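Local coordinates for methyl-coenzyme M reductase subunit beta (Methanosarcina barkeri, PDB 1E6Y), which forms part of the nickel enzyme that reduces methyl-coenzyme M with coenzyme B, releasing methane and the mixed heterodisulfide in the last step of methanogenesis, at residues E[96-101]-E[109-114]. Sequence-based numbering, arbitrary orientation.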
loop_
_atom_site.group_PDB
_atom_site.type_symbol
_atom_site.label_atom_id
_atom_site.label_comp_id
_atom_site.label_asym_id
_atom_site.label_seq_id
_atom_site.Cartn_x
_atom_site.Cartn_y
_atom_site.Cartn_z
ATOM N N ASP E 96 6.416 12.194 -35.449
ATOM C CA ASP E 96 5.878 13.303 -34.672
ATOM C C ASP E 96 6.591 13.516 -33.334
ATOM O O ASP E 96 6.093 14.235 -32.469
ATOM C CB ASP E 96 4.373 13.102 -34.452
ATOM C CG ASP E 96 4.042 11.765 -33.812
ATOM O OD1 ASP E 96 4.557 10.725 -34.267
ATOM O OD2 ASP E 96 3.244 11.756 -32.856
ATOM N N THR E 97 7.785 12.946 -33.190
ATOM C CA THR E 97 8.643 13.267 -32.052
ATOM C C THR E 97 8.978 14.755 -32.057
ATOM O O THR E 97 9.243 15.343 -33.110
ATOM C CB THR E 97 9.961 12.473 -32.092
ATOM O OG1 THR E 97 9.673 11.074 -32.200
ATOM C CG2 THR E 97 10.776 12.721 -30.832
ATOM N N ASN E 98 8.928 15.368 -30.879
ATOM C CA ASN E 98 9.221 16.786 -30.747
ATOM C C ASN E 98 9.978 17.055 -29.454
ATOM O O ASN E 98 9.490 16.752 -28.366
ATOM C CB ASN E 98 7.920 17.594 -30.778
ATOM C CG ASN E 98 8.161 19.086 -30.895
ATOM O OD1 ASN E 98 9.025 19.530 -31.652
ATOM N ND2 ASN E 98 7.398 19.870 -30.138
ATOM N N VAL E 99 11.211 17.534 -29.590
ATOM C CA VAL E 99 12.027 17.892 -28.437
ATOM C C VAL E 99 12.470 19.350 -28.547
ATOM O O VAL E 99 13.216 19.721 -29.457
ATOM C CB VAL E 99 13.269 16.981 -28.316
ATOM C CG1 VAL E 99 14.058 17.327 -27.058
ATOM C CG2 VAL E 99 12.842 15.521 -28.285
ATOM N N ILE E 100 11.978 20.170 -27.624
ATOM C CA ILE E 100 12.180 21.613 -27.670
ATOM C C ILE E 100 12.937 22.092 -26.437
ATOM O O ILE E 100 12.642 21.680 -25.313
ATOM C CB ILE E 100 10.823 22.364 -27.745
ATOM C CG1 ILE E 100 10.059 21.943 -29.002
ATOM C CG2 ILE E 100 11.047 23.869 -27.763
ATOM C CD1 ILE E 100 8.648 22.490 -29.061
ATOM N N LYS E 101 13.925 22.949 -26.666
ATOM C CA LYS E 101 14.626 23.642 -25.593
ATOM C C LYS E 101 13.784 24.822 -25.105
ATOM O O LYS E 101 13.309 25.629 -25.906
ATOM C CB LYS E 101 15.983 24.138 -26.102
ATOM C CG LYS E 101 16.832 24.818 -25.048
ATOM C CD LYS E 101 18.061 25.471 -25.661
ATOM C CE LYS E 101 17.692 26.695 -26.481
ATOM N NZ LYS E 101 18.911 27.407 -26.951
ATOM N N LEU E 109 11.121 20.224 -23.381
ATOM C CA LEU E 109 9.890 19.499 -23.666
ATOM C C LEU E 109 10.252 18.270 -24.491
ATOM O O LEU E 109 10.901 18.387 -25.532
ATOM C CB LEU E 109 8.917 20.381 -24.458
ATOM C CG LEU E 109 7.661 19.718 -25.040
ATOM C CD1 LEU E 109 6.738 19.244 -23.922
ATOM C CD2 LEU E 109 6.939 20.706 -25.944
ATOM N N ILE E 110 9.922 17.090 -23.978
ATOM C CA ILE E 110 10.121 15.858 -24.732
ATOM C C ILE E 110 8.776 15.227 -25.041
ATOM O O ILE E 110 8.090 14.734 -24.144
ATOM C CB ILE E 110 10.984 14.835 -23.954
ATOM C CG1 ILE E 110 12.322 15.463 -23.558
ATOM C CG2 ILE E 110 11.224 13.590 -24.815
ATOM C CD1 ILE E 110 13.215 14.537 -22.771
ATOM N N GLN E 111 8.366 15.323 -26.300
ATOM C CA GLN E 111 7.149 14.673 -26.762
ATOM C C GLN E 111 7.515 13.430 -27.559
ATOM O O GLN E 111 8.135 13.524 -28.622
ATOM C CB GLN E 111 6.325 15.629 -27.629
ATOM C CG GLN E 111 6.121 16.995 -27.000
ATOM C CD GLN E 111 5.051 17.803 -27.695
ATOM O OE1 GLN E 111 5.299 18.425 -28.726
ATOM N NE2 GLN E 111 3.850 17.807 -27.126
ATOM N N SER E 112 7.236 12.267 -26.978
ATOM C CA SER E 112 7.418 10.996 -27.669
ATOM C C SER E 112 6.507 10.953 -28.890
ATOM O O SER E 112 5.439 11.569 -28.897
ATOM C CB SER E 112 7.075 9.832 -26.735
ATOM O OG SER E 112 8.129 9.580 -25.824
ATOM N N PRO E 113 6.906 10.208 -29.932
ATOM C CA PRO E 113 5.990 9.940 -31.045
ATOM C C PRO E 113 4.752 9.183 -30.571
ATOM O O PRO E 113 4.824 8.406 -29.618
ATOM C CB PRO E 113 6.832 9.101 -32.003
ATOM C CG PRO E 113 7.834 8.426 -31.115
ATOM C CD PRO E 113 8.162 9.443 -30.059
ATOM N N LYS E 114 3.625 9.414 -31.237
ATOM C CA LYS E 114 2.371 8.739 -30.907
ATOM C C LYS E 114 2.512 7.222 -30.887
ATOM O O LYS E 114 1.830 6.543 -30.125
ATOM C CB LYS E 114 1.270 9.137 -31.897
ATOM C CG LYS E 114 0.624 10.465 -31.572
ATOM C CD LYS E 114 -0.292 10.953 -32.680
ATOM C CE LYS E 114 -0.996 12.237 -32.250
ATOM N NZ LYS E 114 -1.638 12.979 -33.373
#
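Asn98 and Gln111 are joined twice over by backbone hydrogen bonds, Gln111 N to Asn98 O (2.8 Å) and Asn98 N to Gln111 O. Ile100 and Leu109 form the next such pair, and between them Val99 and Ile110 make a non-hydrogen-bonded pair, where Val99 CA lies 3.2 Å from Leu109 O in a CA-H...O contact. A third bond, between the side-chain amides, joins Asn98 and Gln111 on the face that also carries Ile100 and Leu109. Amides suit both places, one giving an N-H and the other a C=O: with Asn98 CG anti to the backbone N (chi1 -170°), ND2 donates to Gln111 OE1 at 2.9 Å, nearly straight and in the plane of its own amide, although the two amide planes are turned 58° apart. Gln111 NE2 bonds Ser41 OG on the neighbouring strand; with OE1 and NE2 both engaged, the Gln111 amide is probably held against rotation. Apolar Ile100 and Leu109 offer each other methyl groups, CD1 meeting CD2 at 4.0 Å, their branched side chains alongside one another. Past the strands, Thr97 OG1, hydrogen-bonded to Asp95 OD2, rests against Pro113 CD. Asp96 suits the end of the contact because its short side chain carries a carboxylate whose OD2 accepts Lys114 N (2.9 Å) on the syn side. An alanine in place of Asp96 would remove this acceptor and is likely to leave the backbone N-H of Lys114 without its mate. The arrangement is an antiparallel beta hairpin, whose strand 107-111 continues the sheet through strand 41-45 while helix 78-89 packs on the Val99 and Ile110 face.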